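Local coordinates for positive phenol-degradative gene regulator (Ralstonia sp. E2, PDB 5FRU), which is an activator of phenol-degradation genes that probably binds ATP and specific DNA sequences, the piece here being its zinc-binding N-terminal part, probably the effector-sensing region, at residues A49-L54 against Q141-A146; T111-D116 against H125-W130; D132-D137 against C151-G156; T169-E174 against A200-Y205. All blocks are in the same frame, centred on the assembly; numbering follows the deposited sequence.

Contact 1. Residues A49-L54 against Q141-A146; sequences ALRKEL and QMFGVA
The long helix 44-84, which lies along the second subunit, meets the C-terminal end of helix 134-143 here, and the touching is done by Phe143, Arg51, Met142, Lys52 and Ala49. The ring of Phe143 presents its edge to the arginine: CE2 is 3.4 Å from Arg51 CG, which lies near the ring plane, and 3.5 Å from Arg51 CD. A chi1 of 167° carries the Arg51 chain away from its own amide and past the ring before it bends at chi3. These two methylenes do the touching, and the guanidinium plane stands 62° from the ring. Phe143 CZ also reaches the helix backbone, 3.8 Å from Lys52 CA. Beside it, the flexible Met142 chain bends at chi2 and brings CE to 4.1 Å from Ala49 N. The polar end of Arg51 pairs with Glu135, though the modelled placement of that salt bridge is unsure, and with His139 and Val150 O, while Lys52 turns its ammonium to Asp56. Arginine thus does two jobs, its methylenes packing against an aromatic edge while its guanidinium turns to polar partners beyond the two segments; between the segments themselves the contact is van der Waals packing, with no polar bond.

Contact 2. Residues T111-D116 against H125-W130; sequences TPLTVD and HGEFLW
Strands 111-116 and 125-130 run antiparallel, their short axes 4.4 Å apart at closest approach with 150° between their directions. Thr111 and Leu129 exchange two backbone bonds, Leu129 N to Thr111 O being 2.7 Å, and Asp116 and His125 form a second such pair at the other end. Between them the register slips by one. Leu113 N and Thr114 N both turn to Glu127 O, at 2.8 Å for Leu113 N and through a weak bond for Thr114 N, which makes this a classic beta bulge in the hairpin 109-118/123-131 at the margin of the four-stranded antiparallel sheet. The extra residue, Leu113, lays its branched side chain over the neighbouring strand, CB 3.4 Å from Glu127 O and CD2 near Leu129 CB. Pro112, Val115 and Phe128 share the face turned to helix 91-104. There Phe128 CD2 comes within 3.6 Å of Pro112 CA, and Val115 CG2, set beside its own backbone N, reaches Phe128 CZ at 3.8 Å. Gly126, opposite Val115, suits this face because a side chain there would collide with the Phe128 ring. On the face of Thr111, Thr114 and Glu127, the methyl CG2 of Thr114 touches Glu127 CB at 3.8 Å. The extended chain of Glu127 carries its carboxylate on to Arg186, a salt-bridge partner on strand 185-191.

Contact 3. Residues D132-D137 against C151-G156; sequences DSFEGD and CWMQIG. With ZN (zinc ion), chain C.
Cys151, at the N-cap position of helix 152-166, packs its sulfur on Gly136 and Ser133 beside the zinc site of the V4R domain. Its SG binds the zinc ion at 2.3 Å, a site completed by Glu174, Cys177 and Cys185. The same sulfur lies 3.5 Å from Gly136 N, where the lack of a side chain gives it room. Trp152 follows and sets its CB against the carboxylate of Glu135, whose extended chain, swung clear of its own amide (chi1 -166°), reaches across to the first turn of the helix. At Met153 the backbone N lies 2.8 Å from Glu135 OE2, though the exact place of that oxygen is less sure. The methionine's CE meets the edge of the Phe134 ring, 3.9 Å from CZ. Gln154 N then donates to Glu135 OE1 at 2.9 Å, nearly along the carboxylate C-O bond. A carboxylate suits this place, since amide groups at a helix start lack acceptors within the helix, and the helix dipole would probably favour its negative charge; Arg51 also pairs with it, though too closely as modelled to be exact. The Gln154 side chain reaches back, using both ends of its amide: OE1 accepts from Glu135 N at 3.0 Å, and NE2 donates to Ser133 OG at 3.1 Å, with the hydroxyl oxygen only 7° out of the amide plane.

Contact 4. Residues T169-E174 against A200-Y205; sequences TILYRE and AELALY. With ZN (zinc ion), chain C.
The Arg173 guanidinium turns its edge to Glu201, whose carboxylate plane stands 71° from it, while the ring of Tyr205 is met obliquely by Leu171. Arg173 NE is 3.7 Å from Glu201 OE1, a long salt bridge, and the carboxylate oxygen sits closer to the methylene, 3.2 Å from Arg173 CG. A bend at chi2 (-97°) folds the arginine back toward this acid. Neither Arg173 NE nor Glu201 OE1 has a hydrogen-bond partner, so the attraction is probably a weak, long-range one between charges; Arg173 NH2 makes another weak, long ion pair with Asp197. Strand 170-174 is an outermost strand of the four-stranded antiparallel sheet within the chain, and the segment around helix 198-202 packs beside it. Leu171 supplies the apolar middle: its CD2 lies 3.8 Å from Tyr205 CE2 and 4.0 Å from Leu202 CD1, and the chain of Glu201 runs past it in the opposite direction. Thr169 adds its methyl, CG2 being 3.6 Å from Leu202 CD1. Tyrosine suits its position by giving Leu171 an apolar ring surface while its hydroxyl bonds to Thr159 of helix 152-166. At the far end of the strand, Glu174 OE2 supplies the zinc ion with its one oxygen ligand, at 2.0 Å.

How the contacts relate
From the N terminus, helix 44-84 opens contact 1, whose loop closes only at 141-146. Nested within that loop, contact 2 closes the short hairpin 109-118/123-131. The chain then passes from strand 123-131 into helix 134-143, where contact 3 opens; because it closes at 151-156, beyond the end of contact 1, the two cross, and Arg51 reaches Glu135 between them. Contact 4 follows in series. Contacts 2 and 4 reach the two outer strands of one sheet, with Trp130 lying against both Cys151 and Glu174. The zinc ion shared by contacts 3 and 4 ties the start of helix 152-166 to the end of strand 170-174, and contact 4 adds the C-terminal segment to that strand.

Contact 1. Residues A49-L54 against Q141-A146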
loop_
_atom_site.group_PDB
_atom_site.type_symbol
_atom_site.label_atom_id
_atom_site.label_comp_id
_atom_site.label_asym_id
_atom_site.label_seq_id
_atom_site.Cartn_x
_atom_site.Cartn_y
_atom_site.Cartn_z
ATOM N N ALA A 49 -2.606 -7.414 -7.466
ATOM C CA ALA A 49 -3.590 -7.233 -8.526
ATOM C C ALA A 49 -3.253 -6.022 -9.368
ATOM O O ALA A 49 -3.349 -6.062 -10.594
ATOM C CB ALA A 49 -4.993 -7.107 -7.942
ATOM N N LEU A 50 -2.842 -4.945 -8.706
ATOM C CA LEU A 50 -2.361 -3.756 -9.393
ATOM C C LEU A 50 -1.158 -4.041 -10.282
ATOM O O LEU A 50 -1.092 -3.590 -11.427
ATOM C CB LEU A 50 -1.975 -2.679 -8.391
ATOM C CG LEU A 50 -1.339 -1.492 -9.108
ATOM C CD1 LEU A 50 -2.326 -0.838 -10.083
ATOM C CD2 LEU A 50 -0.804 -0.493 -8.097
ATOM N N ARG A 51 -0.201 -4.772 -9.735
ATOM C CA ARG A 51 0.991 -5.132 -10.489
ATOM C C ARG A 51 0.626 -5.884 -11.767
ATOM O O ARG A 51 1.165 -5.605 -12.828
ATOM C CB ARG A 51 1.937 -5.979 -9.636
ATOM C CG ARG A 51 3.043 -6.655 -10.452
ATOM C CD ARG A 51 4.058 -7.356 -9.559
ATOM N NE ARG A 51 4.676 -6.367 -8.710
ATOM C CZ ARG A 51 5.977 -6.215 -8.517
ATOM N NH1 ARG A 51 6.883 -7.017 -9.075
ATOM N NH2 ARG A 51 6.350 -5.241 -7.727
ATOM N N LYS A 52 -0.301 -6.830 -11.673
ATOM C CA LYS A 52 -0.635 -7.629 -12.856
ATOM C C LYS A 52 -1.304 -6.791 -13.941
ATOM O O LYS A 52 -0.981 -6.930 -15.114
ATOM C CB LYS A 52 -1.531 -8.815 -12.512
ATOM C CG LYS A 52 -1.867 -9.629 -13.754
ATOM C CD LYS A 52 -2.726 -10.842 -13.461
ATOM C CE LYS A 52 -2.808 -11.716 -14.704
ATOM N NZ LYS A 52 -3.061 -10.897 -15.930
ATOM N N GLU A 53 -2.221 -5.912 -13.552
ATOM C CA GLU A 53 -2.859 -5.019 -14.519
ATOM C C GLU A 53 -1.897 -4.024 -15.177
ATOM O O GLU A 53 -2.004 -3.746 -16.372
ATOM C CB GLU A 53 -4.000 -4.267 -13.846
ATOM C CG GLU A 53 -5.068 -5.203 -13.332
ATOM C CD GLU A 53 -6.437 -4.573 -13.314
ATOM O OE1 GLU A 53 -6.934 -4.170 -14.391
ATOM O OE2 GLU A 53 -7.014 -4.484 -12.212
ATOM N N LEU A 54 -0.953 -3.491 -14.410
ATOM C CA LEU A 54 0.013 -2.559 -14.978
ATOM C C LEU A 54 0.924 -3.236 -15.998
ATOM O O LEU A 54 1.189 -2.686 -17.072
ATOM C CB LEU A 54 0.855 -1.921 -13.879
ATOM C CG LEU A 54 0.082 -1.022 -12.913
ATOM C CD1 LEU A 54 1.039 -0.239 -12.030
ATOM C CD2 LEU A 54 -0.869 -0.089 -13.662
ATOM N N GLN A 141 3.364 -15.006 -7.072
ATOM C CA GLN A 141 1.952 -15.352 -7.021
ATOM C C GLN A 141 1.229 -14.896 -8.285
ATOM O O GLN A 141 0.421 -15.645 -8.837
ATOM C CB GLN A 141 1.297 -14.760 -5.768
ATOM C CG GLN A 141 1.896 -15.307 -4.478
ATOM C CD GLN A 141 1.341 -14.652 -3.217
ATOM O OE1 GLN A 141 0.125 -14.509 -3.051
ATOM N NE2 GLN A 141 2.241 -14.247 -2.321
ATOM N N MET A 142 1.518 -13.688 -8.769
ATOM C CA MET A 142 0.798 -13.192 -9.939
ATOM C C MET A 142 1.357 -13.736 -11.254
ATOM O O MET A 142 0.648 -13.791 -12.254
ATOM C CB MET A 142 0.813 -11.656 -9.975
ATOM C CG MET A 142 0.278 -11.006 -8.712
ATOM S SD MET A 142 -1.439 -11.469 -8.418
ATOM C CE MET A 142 -1.565 -11.314 -6.636
ATOM N N PHE A 143 2.633 -14.109 -11.254
ATOM C CA PHE A 143 3.358 -14.354 -12.496
ATOM C C PHE A 143 4.106 -15.678 -12.549
ATOM O O PHE A 143 4.622 -16.035 -13.604
ATOM C CB PHE A 143 4.394 -13.248 -12.750
ATOM C CG PHE A 143 3.811 -11.880 -12.900
ATOM C CD1 PHE A 143 3.287 -11.463 -14.111
ATOM C CD2 PHE A 143 3.818 -10.997 -11.833
ATOM C CE1 PHE A 143 2.765 -10.189 -14.252
ATOM C CE2 PHE A 143 3.304 -9.732 -11.963
ATOM C CZ PHE A 143 2.776 -9.320 -13.173
ATOM N N GLY A 144 4.203 -16.380 -11.423
ATOM C CA GLY A 144 5.165 -17.462 -11.298
ATOM C C GLY A 144 6.561 -16.868 -11.156
ATOM O O GLY A 144 6.716 -15.628 -11.185
ATOM N N VAL A 145 7.575 -17.726 -11.001
ATOM C CA VAL A 145 8.970 -17.256 -10.942
ATOM C C VAL A 145 9.357 -16.443 -12.164
ATOM O O VAL A 145 9.026 -16.792 -13.295
ATOM C CB VAL A 145 10.017 -18.413 -10.804
ATOM C CG1 VAL A 145 9.961 -19.063 -9.449
ATOM C CG2 VAL A 145 9.845 -19.450 -11.878
ATOM N N ALA A 146 10.085 -15.356 -11.920
ATOM C CA ALA A 146 10.459 -14.424 -12.966
ATOM C C ALA A 146 11.823 -14.766 -13.542
ATOM O O ALA A 146 12.560 -15.580 -12.991
ATOM C CB ALA A 146 10.463 -13.011 -12.427
#

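Contact 2. Residues T111-D116 against H125-W130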
loop_
_atom_site.group_PDB
_atom_site.type_symbol
_atom_site.label_atom_id
_atom_site.label_comp_id
_atom_site.label_asym_id
_atom_site.label_seq_id
_atom_site.Cartn_x
_atom_site.Cartn_y
_atom_site.Cartn_z
ATOM N N THR A 111 19.328 -7.837 6.331
ATOM C CA THR A 111 20.584 -8.032 7.052
ATOM C C THR A 111 21.735 -7.399 6.282
ATOM O O THR A 111 22.084 -7.855 5.190
ATOM C CB THR A 111 20.906 -9.522 7.282
ATOM O OG1 THR A 111 19.850 -10.142 8.028
ATOM C CG2 THR A 111 22.225 -9.662 8.052
ATOM N N PRO A 112 22.325 -6.333 6.843
ATOM C CA PRO A 112 23.494 -5.708 6.218
ATOM C C PRO A 112 24.635 -6.706 6.128
ATOM O O PRO A 112 24.945 -7.335 7.134
ATOM C CB PRO A 112 23.844 -4.563 7.174
ATOM C CG PRO A 112 22.596 -4.318 7.953
ATOM C CD PRO A 112 21.928 -5.653 8.085
ATOM N N LEU A 113 25.218 -6.871 4.948
ATOM C CA LEU A 113 26.357 -7.767 4.780
ATOM C C LEU A 113 27.651 -6.994 4.939
ATOM O O LEU A 113 28.484 -7.313 5.791
ATOM C CB LEU A 113 26.320 -8.451 3.410
ATOM C CG LEU A 113 25.129 -9.397 3.220
ATOM C CD1 LEU A 113 25.189 -10.114 1.873
ATOM C CD2 LEU A 113 25.073 -10.391 4.365
ATOM N N THR A 114 27.809 -5.975 4.103
ATOM C CA THR A 114 28.959 -5.090 4.175
ATOM C C THR A 114 28.528 -3.681 3.770
ATOM O O THR A 114 27.828 -3.487 2.768
ATOM C CB THR A 114 30.121 -5.605 3.294
ATOM O OG1 THR A 114 31.260 -4.753 3.440
ATOM C CG2 THR A 114 29.721 -5.693 1.822
ATOM N N VAL A 115 28.913 -2.700 4.582
ATOM C CA VAL A 115 28.485 -1.322 4.376
ATOM C C VAL A 115 29.640 -0.363 4.573
ATOM O O VAL A 115 30.177 -0.230 5.672
ATOM C CB VAL A 115 27.340 -0.920 5.332
ATOM C CG1 VAL A 115 26.937 0.537 5.103
ATOM C CG2 VAL A 115 26.134 -1.820 5.127
ATOM N N ASP A 116 30.009 0.304 3.491
ATOM C CA ASP A 116 31.081 1.276 3.505
ATOM C C ASP A 116 30.494 2.650 3.240
ATOM O O ASP A 116 30.017 2.912 2.133
ATOM C CB ASP A 116 32.115 0.906 2.447
ATOM C CG ASP A 116 33.516 1.089 2.927
ATOM O OD1 ASP A 116 33.769 2.092 3.624
ATOM O OD2 ASP A 116 34.355 0.212 2.638
ATOM N N HIS A 125 29.115 2.315 -0.426
ATOM C CA HIS A 125 28.968 0.995 -1.035
ATOM C C HIS A 125 28.294 0.117 -0.008
ATOM O O HIS A 125 28.812 -0.063 1.089
ATOM C CB HIS A 125 30.313 0.399 -1.446
ATOM C CG HIS A 125 30.669 0.620 -2.882
ATOM N ND1 HIS A 125 30.787 -0.416 -3.785
ATOM C CD2 HIS A 125 30.968 1.753 -3.567
ATOM C CE1 HIS A 125 31.123 0.070 -4.968
ATOM N NE2 HIS A 125 31.243 1.383 -4.861
ATOM N N GLY A 126 27.129 -0.433 -0.343
ATOM C CA GLY A 126 26.418 -1.247 0.624
ATOM C C GLY A 126 25.903 -2.511 -0.022
ATOM O O GLY A 126 25.441 -2.471 -1.155
ATOM N N GLU A 127 26.014 -3.628 0.688
ATOM C CA GLU A 127 25.443 -4.886 0.226
ATOM C C GLU A 127 24.586 -5.483 1.341
ATOM O O GLU A 127 24.959 -5.450 2.519
ATOM C CB GLU A 127 26.550 -5.848 -0.224
ATOM C CG GLU A 127 26.034 -7.097 -0.923
ATOM C CD GLU A 127 27.064 -7.719 -1.840
ATOM O OE1 GLU A 127 28.229 -7.269 -1.815
ATOM O OE2 GLU A 127 26.710 -8.661 -2.582
ATOM N N PHE A 128 23.413 -6.003 0.972
ATOM C CA PHE A 128 22.425 -6.410 1.957
ATOM C C PHE A 128 21.771 -7.729 1.588
ATOM O O PHE A 128 21.630 -8.050 0.404
ATOM C CB PHE A 128 21.336 -5.343 2.101
ATOM C CG PHE A 128 21.855 -3.995 2.520
ATOM C CD1 PHE A 128 22.399 -3.125 1.591
ATOM C CD2 PHE A 128 21.788 -3.599 3.843
ATOM C CE1 PHE A 128 22.881 -1.881 1.977
ATOM C CE2 PHE A 128 22.261 -2.358 4.233
ATOM C CZ PHE A 128 22.812 -1.508 3.302
ATOM N N LEU A 129 21.369 -8.464 2.617
ATOM C CA LEU A 129 20.551 -9.663 2.479
ATOM C C LEU A 129 19.072 -9.337 2.670
ATOM O O LEU A 129 18.705 -8.750 3.685
ATOM C CB LEU A 129 20.979 -10.708 3.516
ATOM C CG LEU A 129 20.303 -12.071 3.424
ATOM C CD1 LEU A 129 20.919 -12.626 2.237
ATOM C CD2 LEU A 129 20.576 -12.973 4.613
ATOM N N TRP A 130 18.219 -9.742 1.727
ATOM C CA TRP A 130 16.766 -9.608 1.897
ATOM C C TRP A 130 16.097 -10.956 2.098
ATOM O O TRP A 130 16.180 -11.812 1.224
ATOM C CB TRP A 130 16.117 -8.939 0.687
ATOM C CG TRP A 130 16.174 -7.445 0.695
ATOM C CD1 TRP A 130 16.528 -6.642 1.742
ATOM C CD2 TRP A 130 15.896 -6.571 -0.409
ATOM N NE1 TRP A 130 16.460 -5.316 1.363
ATOM C CE2 TRP A 130 16.084 -5.248 0.047
ATOM C CE3 TRP A 130 15.490 -6.779 -1.732
ATOM C CZ2 TRP A 130 15.878 -4.135 -0.775
ATOM C CZ3 TRP A 130 15.305 -5.672 -2.555
ATOM C CH2 TRP A 130 15.486 -4.364 -2.064
#

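Contact 3. Residues D132-D137 against C151-G156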
loop_
_atom_site.group_PDB
_atom_site.type_symbol
_atom_site.label_atom_id
_atom_site.label_comp_id
_atom_site.label_asym_id
_atom_site.label_seq_id
_atom_site.Cartn_x
_atom_site.Cartn_y
_atom_site.Cartn_z
ATOM N N ASP A 132 12.339 -12.922 3.019
ATOM C CA ASP A 132 10.883 -12.767 3.036
ATOM C C ASP A 132 10.410 -11.523 2.287
ATOM O O ASP A 132 9.444 -10.888 2.718
ATOM C CB ASP A 132 10.347 -12.693 4.474
ATOM C CG ASP A 132 10.793 -13.855 5.332
ATOM O OD1 ASP A 132 10.863 -14.988 4.810
ATOM O OD2 ASP A 132 11.061 -13.633 6.535
ATOM N N SER A 133 11.065 -11.178 1.181
ATOM C CA SER A 133 10.680 -9.991 0.409
ATOM C C SER A 133 9.218 -10.084 0.016
ATOM O O SER A 133 8.808 -11.068 -0.617
ATOM C CB SER A 133 11.533 -9.834 -0.854
ATOM O OG SER A 133 12.865 -9.447 -0.552
ATOM N N PHE A 134 8.409 -9.097 0.389
ATOM C CA PHE A 134 6.985 -9.221 0.066
ATOM C C PHE A 134 6.801 -9.180 -1.451
ATOM O O PHE A 134 5.967 -9.888 -2.015
ATOM C CB PHE A 134 6.152 -8.125 0.741
ATOM C CG PHE A 134 5.893 -6.935 -0.132
ATOM C CD1 PHE A 134 6.817 -5.909 -0.208
ATOM C CD2 PHE A 134 4.725 -6.844 -0.879
ATOM C CE1 PHE A 134 6.588 -4.802 -1.015
ATOM C CE2 PHE A 134 4.488 -5.748 -1.690
ATOM C CZ PHE A 134 5.416 -4.724 -1.754
ATOM N N GLU A 135 7.585 -8.341 -2.109
ATOM C CA GLU A 135 7.373 -8.079 -3.529
ATOM C C GLU A 135 7.696 -9.299 -4.378
ATOM O O GLU A 135 6.959 -9.638 -5.310
ATOM C CB GLU A 135 8.223 -6.892 -3.974
ATOM C CG GLU A 135 7.833 -6.343 -5.308
ATOM C CD GLU A 135 8.389 -4.956 -5.552
ATOM O OE1 GLU A 135 9.263 -4.523 -4.772
ATOM O OE2 GLU A 135 7.959 -4.311 -6.537
ATOM N N GLY A 136 8.795 -9.967 -4.053
ATOM C CA GLY A 136 9.217 -11.108 -4.853
ATOM C C GLY A 136 8.183 -12.204 -4.718
ATOM O O GLY A 136 7.807 -12.870 -5.693
ATOM N N ASP A 137 7.701 -12.372 -3.496
ATOM C CA ASP A 137 6.688 -13.374 -3.230
ATOM C C ASP A 137 5.394 -13.029 -3.971
ATOM O O ASP A 137 4.811 -13.885 -4.634
ATOM C CB ASP A 137 6.457 -13.515 -1.723
ATOM C CG ASP A 137 7.754 -13.823 -0.945
ATOM O OD1 ASP A 137 8.854 -13.820 -1.553
ATOM O OD2 ASP A 137 7.673 -14.060 0.286
ATOM N N CYS A 151 12.027 -7.161 -7.348
ATOM C CA CYS A 151 11.607 -6.364 -6.190
ATOM C C CYS A 151 11.762 -4.868 -6.504
ATOM O O CYS A 151 12.547 -4.137 -5.889
ATOM C CB CYS A 151 12.380 -6.790 -4.938
ATOM S SG CYS A 151 11.939 -8.507 -4.428
ATOM N N TRP A 152 10.975 -4.435 -7.481
ATOM C CA TRP A 152 11.052 -3.087 -8.017
ATOM C C TRP A 152 10.811 -2.012 -6.949
ATOM O O TRP A 152 11.626 -1.084 -6.793
ATOM C CB TRP A 152 10.036 -2.931 -9.149
ATOM C CG TRP A 152 10.131 -3.977 -10.213
ATOM C CD1 TRP A 152 11.270 -4.609 -10.657
ATOM C CD2 TRP A 152 9.052 -4.513 -10.984
ATOM N NE1 TRP A 152 10.954 -5.505 -11.654
ATOM C CE2 TRP A 152 9.599 -5.469 -11.869
ATOM C CE3 TRP A 152 7.669 -4.285 -11.007
ATOM C CZ2 TRP A 152 8.814 -6.186 -12.771
ATOM C CZ3 TRP A 152 6.888 -5.008 -11.906
ATOM C CH2 TRP A 152 7.466 -5.940 -12.775
ATOM N N MET A 153 9.692 -2.117 -6.220
ATOM C CA MET A 153 9.372 -1.113 -5.205
ATOM C C MET A 153 10.382 -1.133 -4.066
ATOM O O MET A 153 10.693 -0.095 -3.479
ATOM C CB MET A 153 7.962 -1.330 -4.638
ATOM C CG MET A 153 7.473 -0.204 -3.708
ATOM S SD MET A 153 5.877 -0.649 -2.935
ATOM C CE MET A 153 5.244 -1.735 -4.180
ATOM N N GLN A 154 10.883 -2.323 -3.734
ATOM C CA GLN A 154 11.848 -2.451 -2.645
ATOM C C GLN A 154 13.190 -1.832 -3.034
ATOM O O GLN A 154 13.837 -1.196 -2.212
ATOM C CB GLN A 154 12.039 -3.922 -2.244
ATOM C CG GLN A 154 10.757 -4.566 -1.738
ATOM C CD GLN A 154 10.918 -6.025 -1.309
ATOM O OE1 GLN A 154 9.930 -6.736 -1.179
ATOM N NE2 GLN A 154 12.152 -6.465 -1.083
ATOM N N ILE A 155 13.597 -2.021 -4.286
ATOM C CA ILE A 155 14.835 -1.419 -4.779
ATOM C C ILE A 155 14.656 0.100 -4.835
ATOM O O ILE A 155 15.562 0.865 -4.501
ATOM C CB ILE A 155 15.222 -1.961 -6.175
ATOM C CG1 ILE A 155 15.799 -3.381 -6.058
ATOM C CG2 ILE A 155 16.224 -1.060 -6.852
ATOM C CD1 ILE A 155 17.139 -3.442 -5.305
ATOM N N GLY A 156 13.476 0.526 -5.273
ATOM C CA GLY A 156 13.136 1.936 -5.304
ATOM C C GLY A 156 13.312 2.603 -3.952
ATOM O O GLY A 156 13.944 3.668 -3.842
HETATM ZN ZN ZN C . 13.925 -9.629 -4.866
#

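Contact 4. Residues T169-E174 against A200-Y205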
loop_
_atom_site.group_PDB
_atom_site.type_symbol
_atom_site.label_atom_id
_atom_site.label_comp_id
_atom_site.label_asym_id
_atom_site.label_seq_id
_atom_site.Cartn_x
_atom_site.Cartn_y
_atom_site.Cartn_z
ATOM N N THR A 169 22.846 10.769 -5.631
ATOM C CA THR A 169 22.162 9.610 -6.177
ATOM C C THR A 169 22.952 8.318 -5.960
ATOM O O THR A 169 24.056 8.146 -6.480
ATOM C CB THR A 169 21.881 9.780 -7.680
ATOM O OG1 THR A 169 20.984 10.881 -7.877
ATOM C CG2 THR A 169 21.233 8.510 -8.242
ATOM N N ILE A 170 22.360 7.419 -5.184
ATOM C CA ILE A 170 22.894 6.083 -4.926
ATOM C C ILE A 170 21.896 5.123 -5.563
ATOM O O ILE A 170 20.743 5.143 -5.176
ATOM C CB ILE A 170 23.004 5.790 -3.418
ATOM C CG1 ILE A 170 23.863 6.837 -2.687
ATOM C CG2 ILE A 170 23.423 4.334 -3.159
ATOM C CD1 ILE A 170 25.208 7.143 -3.344
ATOM N N LEU A 171 22.309 4.320 -6.543
ATOM C CA LEU A 171 21.386 3.349 -7.157
ATOM C C LEU A 171 21.641 1.931 -6.650
ATOM O O LEU A 171 22.794 1.552 -6.425
ATOM C CB LEU A 171 21.509 3.377 -8.679
ATOM C CG LEU A 171 21.324 4.767 -9.290
ATOM C CD1 LEU A 171 21.672 4.738 -10.768
ATOM C CD2 LEU A 171 19.891 5.251 -9.069
ATOM N N TYR A 172 20.560 1.162 -6.457
ATOM C CA TYR A 172 20.642 -0.231 -6.020
ATOM C C TYR A 172 20.215 -1.161 -7.132
ATOM O O TYR A 172 19.397 -0.796 -7.972
ATOM C CB TYR A 172 19.756 -0.503 -4.798
ATOM C CG TYR A 172 20.296 0.049 -3.503
ATOM C CD1 TYR A 172 20.296 1.419 -3.255
ATOM C CD2 TYR A 172 20.770 -0.804 -2.517
ATOM C CE1 TYR A 172 20.787 1.925 -2.078
ATOM C CE2 TYR A 172 21.256 -0.316 -1.331
ATOM C CZ TYR A 172 21.261 1.058 -1.111
ATOM O OH TYR A 172 21.750 1.550 0.071
ATOM N N ARG A 173 20.772 -2.365 -7.127
ATOM C CA ARG A 173 20.317 -3.425 -8.019
ATOM C C ARG A 173 20.318 -4.742 -7.254
ATOM O O ARG A 173 21.082 -4.918 -6.308
ATOM C CB ARG A 173 21.199 -3.518 -9.263
ATOM C CG ARG A 173 20.707 -2.688 -10.456
ATOM C CD ARG A 173 19.908 -3.564 -11.433
ATOM N NE ARG A 173 19.918 -3.050 -12.804
ATOM C CZ ARG A 173 19.936 -3.818 -13.891
ATOM N NH1 ARG A 173 19.946 -5.140 -13.777
ATOM N NH2 ARG A 173 19.942 -3.264 -15.098
ATOM N N GLU A 174 19.447 -5.663 -7.647
ATOM C CA GLU A 174 19.429 -6.978 -7.022
ATOM C C GLU A 174 20.399 -7.911 -7.723
ATOM O O GLU A 174 20.412 -7.971 -8.942
ATOM C CB GLU A 174 18.022 -7.585 -7.052
ATOM C CG GLU A 174 17.085 -6.989 -6.035
ATOM C CD GLU A 174 15.723 -7.629 -6.075
ATOM O OE1 GLU A 174 14.995 -7.447 -7.078
ATOM O OE2 GLU A 174 15.386 -8.304 -5.082
ATOM N N ALA A 200 21.187 4.476 -17.452
ATOM C CA ALA A 200 20.229 3.594 -18.099
ATOM C C ALA A 200 19.218 3.212 -17.023
ATOM O O ALA A 200 18.042 2.979 -17.296
ATOM C CB ALA A 200 20.909 2.372 -18.688
ATOM N N GLU A 201 19.701 3.191 -15.784
ATOM C CA GLU A 201 18.886 2.888 -14.614
ATOM C C GLU A 201 18.130 4.108 -14.101
ATOM O O GLU A 201 16.984 3.995 -13.654
ATOM C CB GLU A 201 19.766 2.336 -13.501
ATOM C CG GLU A 201 19.429 0.935 -13.079
ATOM C CD GLU A 201 19.981 0.629 -11.716
ATOM O OE1 GLU A 201 21.166 0.224 -11.620
ATOM O OE2 GLU A 201 19.224 0.818 -10.739
ATOM N N LEU A 202 18.791 5.262 -14.151
ATOM C CA LEU A 202 18.222 6.516 -13.669
ATOM C C LEU A 202 17.003 6.927 -14.487
ATOM O O LEU A 202 16.158 7.687 -14.019
ATOM C CB LEU A 202 19.272 7.631 -13.711
ATOM C CG LEU A 202 19.073 8.845 -12.797
ATOM C CD1 LEU A 202 19.390 8.510 -11.345
ATOM C CD2 LEU A 202 19.900 10.034 -13.276
ATOM N N ALA A 203 16.927 6.423 -15.715
ATOM C CA ALA A 203 15.818 6.719 -16.615
ATOM C C ALA A 203 14.499 6.198 -16.058
ATOM O O ALA A 203 13.440 6.787 -16.277
ATOM C CB ALA A 203 16.082 6.118 -17.982
ATOM N N LEU A 204 14.570 5.086 -15.334
ATOM C CA LEU A 204 13.383 4.482 -14.740
ATOM C C LEU A 204 13.118 5.045 -13.348
ATOM O O LEU A 204 12.415 4.432 -12.544
ATOM C CB LEU A 204 13.533 2.961 -14.673
ATOM C CG LEU A 204 13.766 2.244 -16.005
ATOM C CD1 LEU A 204 14.868 1.203 -15.869
ATOM C CD2 LEU A 204 12.479 1.605 -16.504
ATOM N N TYR A 205 13.686 6.214 -13.069
ATOM C CA TYR A 205 13.512 6.860 -11.773
ATOM C C TYR A 205 12.962 8.274 -11.931
ATOM O O TYR A 205 13.336 9.181 -11.188
ATOM C CB TYR A 205 14.838 6.893 -11.010
ATOM C CG TYR A 205 15.058 5.696 -10.113
ATOM C CD1 TYR A 205 14.159 5.387 -9.101
ATOM C CD2 TYR A 205 16.166 4.875 -10.278
ATOM C CE1 TYR A 205 14.356 4.294 -8.280
ATOM C CE2 TYR A 205 16.371 3.780 -9.461
ATOM C CZ TYR A 205 15.464 3.493 -8.464
ATOM O OH TYR A 205 15.665 2.404 -7.648
HETATM ZN ZN ZN C . 13.925 -9.629 -4.866
#